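Local atomic coordinates of 2-hydroxyhepta-2,4-diene-1,7-dioate isomerase (Corynebacterium glutamicum, PDB entry 4DBF), a protein that binds magnesium and, as a member of the fumarylacetoacetate hydrolase (FAH) family, probably acts as an oxaloacetate decarboxylase. Residues Gly137-Lys148 against Thr247-Ser258; Val159-Ser170 against Phe189-Ile200. One frame throughout, in Å; residues are numbered along the deposited sequence.

Contact 1: Gly137-Lys148 against Thr247-Ser258; sequences GELAVVIGKPCK and TLLPGDVIATGS. With MG (magnesium ion), chain C.
V141 and I254 exchange two backbone hydrogen bonds, each N reaching the other's O at 2.8 Å, and so set the antiparallel register of strands 137-143 and 253-255. I143 N extends the ladder to D252 O in an almost straight bond (178°), and G251 N returns to I143 O from the type II turn L249-D252. Glycine suits that turn because its positive phi (98°) would press a CB against the preceding carbonyl. Farther on, C147 and L248 form a separate two-bond bridge.

At the other end, L139 O takes two donors from a single residue: T256 N and T256 OG1, the latter at 2.7 Å and tilted from the carbonyl plane. The hydroxyl can fold back because OG1 sits between the backbone N and the carbonyl carbon (chi1 60°), while water 2 donates to T256 OG1.

Apolar packing lies between. I143 is suited by its branching: CG2 lies against the polar L249 O, while CG1 meets L248 CD1 at 4.0 Å and CD1 reaches I254 CD1. V141 CG2 touches T256 CG2 crosswise, and small A140 lets V253 CG1 lie against its CB.

E138 brings the contact to the metal site. Its OE2 binds magnesium at 2.1 Å, whereas OE1 accepts a bond from metal-bound water 1 and a weak one from G257 N. S258 OG accepts from metal-bound water 3. With E136 and D167 completing the protein ligands, the carboxylate is thus tied through both oxygens, which should fix its rotation and let the strand pair present it to the metal ready-oriented.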
# COMPACT_ATOMS: atom_id res chain seq x y z
N GLY A 137 2.77 -20.17 -1.67
CA GLY A 137 3.43 -19.93 -2.92
C GLY A 137 2.49 -19.47 -3.98
O GLY A 137 1.52 -20.09 -4.22
N GLU A 138 2.82 -18.37 -4.64
CA GLU A 138 1.97 -17.79 -5.64
C GLU A 138 2.70 -17.29 -6.85
O GLU A 138 3.78 -16.82 -6.77
CB GLU A 138 1.10 -16.66 -5.08
CG GLU A 138 0.59 -16.89 -3.70
CD GLU A 138 -0.51 -15.95 -3.23
OE1 GLU A 138 -1.03 -15.16 -3.95
OE2 GLU A 138 -0.86 -16.04 -2.09
N LEU A 139 2.05 -17.40 -7.97
CA LEU A 139 2.49 -16.73 -9.15
C LEU A 139 2.24 -15.23 -9.02
O LEU A 139 1.19 -14.81 -8.71
CB LEU A 139 1.76 -17.27 -10.35
CG LEU A 139 2.20 -16.66 -11.65
CD1 LEU A 139 3.62 -17.00 -12.01
CD2 LEU A 139 1.22 -17.05 -12.73
N ALA A 140 3.28 -14.46 -9.27
CA ALA A 140 3.25 -13.02 -9.14
C ALA A 140 3.39 -12.37 -10.48
O ALA A 140 4.17 -12.78 -11.25
CB ALA A 140 4.33 -12.51 -8.21
N VAL A 141 2.62 -11.35 -10.69
CA VAL A 141 2.67 -10.60 -11.90
C VAL A 141 3.35 -9.26 -11.64
O VAL A 141 3.00 -8.57 -10.73
CB VAL A 141 1.28 -10.31 -12.44
CG1 VAL A 141 1.37 -9.49 -13.67
CG2 VAL A 141 0.51 -11.57 -12.69
N VAL A 142 4.30 -8.90 -12.46
CA VAL A 142 4.87 -7.59 -12.34
C VAL A 142 4.39 -6.68 -13.47
O VAL A 142 4.56 -6.98 -14.62
CB VAL A 142 6.39 -7.62 -12.29
CG1 VAL A 142 6.92 -6.23 -12.20
CG2 VAL A 142 6.87 -8.45 -11.14
N ILE A 143 3.78 -5.58 -13.07
CA ILE A 143 3.20 -4.59 -13.95
C ILE A 143 4.30 -3.77 -14.64
O ILE A 143 5.25 -3.40 -14.06
CB ILE A 143 2.20 -3.67 -13.22
CG1 ILE A 143 0.98 -4.43 -12.74
CG2 ILE A 143 1.71 -2.58 -14.13
CD1 ILE A 143 0.31 -5.21 -13.82
N GLY A 144 4.11 -3.54 -15.92
CA GLY A 144 5.11 -2.96 -16.78
C GLY A 144 4.86 -1.55 -17.26
O GLY A 144 5.72 -0.90 -17.75
N LYS A 145 3.64 -1.10 -17.11
CA LYS A 145 3.30 0.23 -17.45
C LYS A 145 2.08 0.70 -16.70
O LYS A 145 1.32 -0.08 -16.23
CB LYS A 145 3.13 0.33 -18.95
CG LYS A 145 1.96 -0.42 -19.50
CD LYS A 145 1.82 -0.10 -20.97
CE LYS A 145 0.38 -0.03 -21.39
NZ LYS A 145 0.21 -0.09 -22.85
N PRO A 146 1.95 1.99 -16.54
CA PRO A 146 0.83 2.50 -15.77
C PRO A 146 -0.40 2.14 -16.50
O PRO A 146 -0.40 2.18 -17.69
CB PRO A 146 1.03 3.99 -15.76
CG PRO A 146 2.13 4.28 -16.65
CD PRO A 146 2.63 3.05 -17.28
N CYS A 147 -1.43 1.73 -15.80
CA CYS A 147 -2.63 1.31 -16.45
C CYS A 147 -3.82 1.40 -15.57
O CYS A 147 -3.69 1.34 -14.41
CB CYS A 147 -2.49 -0.11 -16.95
SG CYS A 147 -2.06 -1.32 -15.68
N LYS A 148 -4.98 1.51 -16.17
CA LYS A 148 -6.24 1.55 -15.48
C LYS A 148 -7.32 1.06 -16.42
O LYS A 148 -7.17 1.19 -17.60
CB LYS A 148 -6.51 2.95 -15.02
CG LYS A 148 -7.84 3.19 -14.37
CD LYS A 148 -7.85 2.90 -12.89
CE LYS A 148 -9.20 3.15 -12.26
NZ LYS A 148 -9.40 4.57 -12.09
N THR A 247 -5.52 2.34 -10.11
CA THR A 247 -4.44 2.50 -11.05
C THR A 247 -3.27 1.63 -10.62
O THR A 247 -2.91 1.64 -9.48
CB THR A 247 -3.95 3.96 -11.16
OG1 THR A 247 -4.97 4.78 -11.69
CG2 THR A 247 -2.76 4.07 -12.05
N LEU A 248 -2.68 0.92 -11.55
CA LEU A 248 -1.46 0.20 -11.32
C LEU A 248 -0.26 0.86 -12.00
O LEU A 248 -0.41 1.42 -13.04
CB LEU A 248 -1.62 -1.25 -11.75
CG LEU A 248 -2.68 -2.13 -11.08
CD1 LEU A 248 -2.72 -3.52 -11.65
CD2 LEU A 248 -2.46 -2.15 -9.60
N LEU A 249 0.91 0.78 -11.39
CA LEU A 249 2.11 1.45 -11.85
C LEU A 249 3.19 0.43 -12.20
O LEU A 249 3.18 -0.68 -11.66
CB LEU A 249 2.57 2.36 -10.71
CG LEU A 249 1.56 3.44 -10.33
CD1 LEU A 249 2.02 4.27 -9.16
CD2 LEU A 249 1.34 4.34 -11.56
N PRO A 250 4.17 0.80 -13.08
CA PRO A 250 5.31 -0.11 -13.29
C PRO A 250 6.01 -0.53 -12.00
O PRO A 250 6.32 0.31 -11.14
CB PRO A 250 6.31 0.72 -14.16
CG PRO A 250 5.44 1.84 -14.80
CD PRO A 250 4.31 2.10 -13.76
N GLY A 251 6.25 -1.83 -11.88
CA GLY A 251 6.88 -2.32 -10.68
C GLY A 251 5.87 -2.87 -9.68
O GLY A 251 6.25 -3.69 -8.84
N ASP A 252 4.63 -2.43 -9.77
CA ASP A 252 3.56 -2.95 -8.85
C ASP A 252 3.42 -4.49 -9.03
O ASP A 252 3.60 -5.03 -10.14
CB ASP A 252 2.20 -2.33 -9.15
CG ASP A 252 2.00 -0.97 -8.48
OD1 ASP A 252 2.89 -0.54 -7.71
OD2 ASP A 252 0.97 -0.37 -8.74
N VAL A 253 3.07 -5.20 -7.96
CA VAL A 253 3.12 -6.64 -8.04
C VAL A 253 1.71 -7.20 -7.74
O VAL A 253 1.03 -6.68 -6.83
CB VAL A 253 4.15 -7.20 -7.02
CG1 VAL A 253 3.91 -8.72 -6.85
CG2 VAL A 253 5.67 -6.82 -7.39
N ILE A 254 1.27 -8.21 -8.51
CA ILE A 254 -0.04 -8.85 -8.18
C ILE A 254 0.25 -10.26 -7.73
O ILE A 254 0.88 -11.02 -8.46
CB ILE A 254 -1.02 -8.83 -9.40
CG1 ILE A 254 -1.31 -7.39 -9.82
CG2 ILE A 254 -2.37 -9.63 -9.08
CD1 ILE A 254 -2.05 -7.36 -11.21
N ALA A 255 -0.28 -10.64 -6.56
CA ALA A 255 -0.10 -11.99 -6.09
C ALA A 255 -1.41 -12.72 -6.45
O ALA A 255 -2.47 -12.31 -5.95
CB ALA A 255 0.07 -11.97 -4.57
N THR A 256 -1.34 -13.69 -7.35
CA THR A 256 -2.57 -14.25 -8.02
C THR A 256 -3.26 -15.40 -7.24
O THR A 256 -4.28 -15.97 -7.70
CB THR A 256 -2.25 -14.68 -9.49
OG1 THR A 256 -1.24 -15.69 -9.48
CG2 THR A 256 -1.74 -13.45 -10.27
N GLY A 257 -2.70 -15.81 -6.11
CA GLY A 257 -3.44 -16.66 -5.19
C GLY A 257 -2.79 -18.00 -4.91
O GLY A 257 -1.71 -18.32 -5.46
N SER A 258 -3.44 -18.76 -4.02
CA SER A 258 -2.93 -20.07 -3.56
C SER A 258 -4.05 -20.76 -2.78
O SER A 258 -5.01 -20.11 -2.37
CB SER A 258 -1.72 -19.92 -2.65
OG SER A 258 -2.05 -19.36 -1.42
MG MG C . -2.42 -15.43 -0.76
O HOH W 1 -2.91 -14.03 -2.33
O HOH W 2 -0.96 -18.17 -7.97
O HOH W 3 -3.42 -17.06 -1.48
O HOH W 4 -4.18 -14.88 0.16

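Contact 2: Val159-Ser170 against Phe189-Ile200; sequences VLGFTIINDVSS and FGPIGPWIETDI. With MG (magnesium ion), chain C.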
# COMPACT_ATOMS: atom_id res chain seq x y z
N VAL A 159 1.76 -6.36 -18.57
CA VAL A 159 2.68 -7.07 -17.72
C VAL A 159 4.13 -7.14 -18.22
O VAL A 159 4.40 -7.45 -19.35
CB VAL A 159 2.16 -8.41 -17.13
CG1 VAL A 159 0.67 -8.63 -17.26
CG2 VAL A 159 3.03 -9.60 -17.42
N LEU A 160 5.03 -6.80 -17.33
CA LEU A 160 6.43 -6.94 -17.57
C LEU A 160 6.81 -8.41 -17.59
O LEU A 160 7.48 -8.82 -18.46
CB LEU A 160 7.25 -6.21 -16.52
CG LEU A 160 8.75 -6.35 -16.62
CD1 LEU A 160 9.33 -5.85 -17.90
CD2 LEU A 160 9.52 -5.83 -15.43
N GLY A 161 6.41 -9.14 -16.59
CA GLY A 161 6.76 -10.55 -16.51
C GLY A 161 6.23 -11.19 -15.25
O GLY A 161 5.40 -10.59 -14.52
N PHE A 162 6.70 -12.41 -15.00
CA PHE A 162 6.17 -13.20 -13.90
C PHE A 162 7.29 -13.38 -12.91
O PHE A 162 8.43 -13.46 -13.31
CB PHE A 162 5.70 -14.61 -14.37
CG PHE A 162 4.38 -14.60 -15.10
CD1 PHE A 162 3.39 -13.68 -14.76
CD2 PHE A 162 4.12 -15.50 -16.13
CE1 PHE A 162 2.16 -13.64 -15.48
CE2 PHE A 162 2.87 -15.49 -16.81
CZ PHE A 162 1.91 -14.54 -16.48
N THR A 163 6.96 -13.46 -11.61
CA THR A 163 7.93 -13.86 -10.61
C THR A 163 7.24 -14.71 -9.56
O THR A 163 6.10 -15.07 -9.74
CB THR A 163 8.71 -12.59 -10.04
OG1 THR A 163 9.80 -13.04 -9.23
CG2 THR A 163 7.78 -11.70 -9.25
N ILE A 164 7.92 -15.06 -8.48
CA ILE A 164 7.28 -15.84 -7.45
C ILE A 164 7.10 -14.92 -6.25
O ILE A 164 7.97 -14.05 -5.98
CB ILE A 164 8.16 -17.05 -7.03
CG1 ILE A 164 8.60 -17.89 -8.26
CG2 ILE A 164 7.37 -17.90 -5.98
CD1 ILE A 164 9.64 -19.00 -7.88
N ILE A 165 5.99 -15.08 -5.54
CA ILE A 165 5.81 -14.42 -4.23
C ILE A 165 5.46 -15.47 -3.16
O ILE A 165 4.77 -16.44 -3.45
CB ILE A 165 4.78 -13.25 -4.29
CG1 ILE A 165 4.70 -12.56 -2.90
CG2 ILE A 165 3.32 -13.74 -4.75
CD1 ILE A 165 3.92 -11.28 -2.89
N ASN A 166 5.96 -15.29 -1.94
CA ASN A 166 5.56 -16.13 -0.81
C ASN A 166 4.65 -15.20 0.02
O ASN A 166 5.14 -14.23 0.65
CB ASN A 166 6.83 -16.61 -0.03
CG ASN A 166 6.49 -17.60 1.03
OD1 ASN A 166 5.31 -17.70 1.42
ND2 ASN A 166 7.49 -18.34 1.52
N ASP A 167 3.33 -15.42 -0.01
CA ASP A 167 2.39 -14.52 0.69
C ASP A 167 2.29 -15.06 2.14
O ASP A 167 1.36 -15.81 2.49
CB ASP A 167 1.03 -14.54 -0.05
CG ASP A 167 -0.04 -13.71 0.62
OD1 ASP A 167 0.24 -12.86 1.49
OD2 ASP A 167 -1.22 -13.90 0.28
N VAL A 168 3.24 -14.66 2.97
CA VAL A 168 3.38 -15.23 4.33
C VAL A 168 2.25 -14.61 5.14
O VAL A 168 1.98 -13.45 4.96
CB VAL A 168 4.73 -14.81 4.90
CG1 VAL A 168 4.87 -15.27 6.34
CG2 VAL A 168 5.89 -15.43 4.00
N SER A 169 1.59 -15.40 5.99
CA SER A 169 0.36 -14.99 6.64
C SER A 169 0.30 -15.63 8.07
O SER A 169 0.44 -16.87 8.17
CB SER A 169 -0.84 -15.61 5.87
OG SER A 169 -0.63 -15.54 4.42
N SER A 170 0.11 -14.80 9.09
CA SER A 170 -0.20 -15.30 10.46
C SER A 170 -1.68 -15.69 10.45
O SER A 170 -2.54 -14.80 10.42
CB SER A 170 0.01 -14.21 11.50
OG SER A 170 -0.49 -14.63 12.80
N PHE A 189 7.11 -10.31 5.37
CA PHE A 189 6.10 -11.31 5.08
C PHE A 189 5.75 -11.36 3.57
O PHE A 189 4.80 -12.03 3.18
CB PHE A 189 4.83 -11.01 5.89
CG PHE A 189 4.87 -11.60 7.24
CD1 PHE A 189 6.11 -11.82 7.85
CD2 PHE A 189 3.69 -12.04 7.85
CE1 PHE A 189 6.16 -12.44 9.12
CE2 PHE A 189 3.71 -12.64 9.11
CZ PHE A 189 4.95 -12.82 9.78
N GLY A 190 6.54 -10.67 2.72
CA GLY A 190 6.36 -10.83 1.26
C GLY A 190 7.68 -11.11 0.51
O GLY A 190 8.04 -10.34 -0.39
N PRO A 191 8.34 -12.21 0.79
CA PRO A 191 9.41 -12.53 -0.19
C PRO A 191 9.00 -12.60 -1.68
O PRO A 191 7.92 -13.12 -2.01
CB PRO A 191 9.92 -13.88 0.25
CG PRO A 191 9.43 -14.02 1.72
CD PRO A 191 8.12 -13.31 1.76
N ILE A 192 9.82 -12.02 -2.54
CA ILE A 192 9.61 -12.03 -3.97
C ILE A 192 10.91 -12.33 -4.75
O ILE A 192 11.93 -11.86 -4.38
CB ILE A 192 9.04 -10.71 -4.47
CG1 ILE A 192 7.75 -10.39 -3.78
CG2 ILE A 192 8.76 -10.76 -5.93
CD1 ILE A 192 7.29 -8.98 -4.00
N GLY A 193 10.79 -13.11 -5.81
CA GLY A 193 11.92 -13.53 -6.58
C GLY A 193 11.76 -14.86 -7.26
O GLY A 193 10.72 -15.42 -7.21
N PRO A 194 12.81 -15.35 -7.88
CA PRO A 194 14.14 -14.76 -7.81
C PRO A 194 14.47 -13.73 -8.87
O PRO A 194 15.44 -13.06 -8.74
CB PRO A 194 15.04 -15.95 -8.05
CG PRO A 194 14.26 -16.78 -8.94
CD PRO A 194 12.86 -16.69 -8.46
N TRP A 195 13.67 -13.65 -9.90
CA TRP A 195 13.82 -12.69 -10.94
C TRP A 195 12.54 -12.66 -11.70
O TRP A 195 11.66 -13.40 -11.41
CB TRP A 195 14.98 -13.06 -11.85
CG TRP A 195 14.98 -14.50 -12.24
CD1 TRP A 195 14.03 -15.18 -12.94
CD2 TRP A 195 15.98 -15.49 -11.90
NE1 TRP A 195 14.37 -16.47 -13.06
CE2 TRP A 195 15.52 -16.72 -12.46
CE3 TRP A 195 17.14 -15.48 -11.23
CZ2 TRP A 195 16.23 -17.87 -12.35
CZ3 TRP A 195 17.85 -16.64 -11.11
CH2 TRP A 195 17.41 -17.81 -11.67
N ILE A 196 12.43 -11.78 -12.66
CA ILE A 196 11.20 -11.59 -13.36
C ILE A 196 11.36 -12.23 -14.78
O ILE A 196 12.27 -11.86 -15.55
CB ILE A 196 10.89 -10.12 -13.48
CG1 ILE A 196 10.61 -9.53 -12.05
CG2 ILE A 196 9.68 -9.89 -14.44
CD1 ILE A 196 10.63 -8.05 -12.09
N GLU A 197 10.51 -13.21 -15.08
CA GLU A 197 10.55 -13.89 -16.39
C GLU A 197 9.64 -13.12 -17.34
O GLU A 197 8.43 -13.10 -17.16
CB GLU A 197 10.07 -15.35 -16.29
CG GLU A 197 9.98 -16.07 -17.70
CD GLU A 197 11.33 -16.02 -18.45
OE1 GLU A 197 12.29 -16.69 -18.02
OE2 GLU A 197 11.48 -15.27 -19.42
N THR A 198 10.22 -12.48 -18.35
CA THR A 198 9.44 -11.60 -19.25
C THR A 198 8.88 -12.41 -20.47
O THR A 198 7.97 -11.97 -21.16
CB THR A 198 10.25 -10.43 -19.79
OG1 THR A 198 11.21 -10.93 -20.74
CG2 THR A 198 10.95 -9.63 -18.62
N ASP A 199 9.41 -13.60 -20.71
CA ASP A 199 8.79 -14.46 -21.80
C ASP A 199 7.55 -15.11 -21.19
O ASP A 199 7.56 -16.24 -20.77
CB ASP A 199 9.82 -15.51 -22.30
CG ASP A 199 9.28 -16.41 -23.44
OD1 ASP A 199 8.14 -16.22 -23.95
OD2 ASP A 199 10.04 -17.35 -23.77
N ILE A 200 6.46 -14.36 -21.10
CA ILE A 200 5.31 -14.90 -20.36
C ILE A 200 4.56 -16.04 -21.06
O ILE A 200 3.85 -16.81 -20.41
CB ILE A 200 4.33 -13.81 -19.93
CG1 ILE A 200 3.91 -12.96 -21.13
CG2 ILE A 200 4.93 -12.96 -18.75
CD1 ILE A 200 2.47 -12.54 -20.99
MG MG C . -2.42 -15.43 -0.76
O HOH W 4 -4.18 -14.88 0.16
O HOH W 1 -2.91 -14.03 -2.33
O HOH W 3 -3.42 -17.06 -1.48
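F189 O is gripped by two donors: V168 N crosses to it at 3.1 Å, tilted moderately from the carbonyl plane, and K112 NZ bonds to it from elsewhere in the chain. The antiparallel ladder continues from here with N166 N to P191 O. I165 and I192 run alongside each other in the same direction, with CG1 atoms in contact.

I164 and G193 form a hydrogen-bonded pair, but I164 N meets G193 O from above the carbonyl plane, a less straight bond (139°). F162 and E197 pair through two backbone bonds, the shorter from E197 N to F162 O at 2.7 Å. Between these two pairs the register slips by two residues, a beta bulge; the chain turns a corner at P194, which follows a cis peptide bond, consistent with the shift. G193 has backbone angles that would force a CB onto the preceding carbonyl oxygen. G161 likewise has to be small: its CA lies 3.1 Å from E197 O, and I196 CG2 also packs on it.

Threonine suits position 163 because it serves two neighbours: with OG1 anti to the backbone N (chi1 -171°), T163 OG1 reaches W195 O at 2.9 Å from above its carbonyl plane, while CG2 turns to I192 CG2, 3.6 Å away. Each end of the pairing carries a CH-pi contact. V168 CG1 stands over the centre of the F189 ring, 3.7 Å from its centroid; I200 CG2 lies over a face of the F162 ring, displaced toward the rim.

An inverse gamma turn is built around D167, whose CB leaves the backbone away from segment 189-200. Its OD2 binds magnesium at 2.2 Å, and OD1 makes a salt bridge with K112. K184 donates to OD2, and S169 OG bonds to D167 O at 2.8 Å.

In the fold
Strand 133-143 and strand 159-170 follow each other in the chain and pair antiparallel, so the two contacts, with centres about 9 Å apart, lie on the two outer sides of this pair. The local run of pairings is 253-255, 133-143, 159-170, 190-197. Both segments of contact 2 fall in sequence between those of contact 1, whose later strand returns to the far side of 133-143. The contacts meet through V142, bonded to L160 and G161 in a classic beta bulge. Both also reach one magnesium ion, E138 from contact 1 and D167 from contact 2, consistent with the pairing of the two strands holding these ligands close to each other, with E136 as the third.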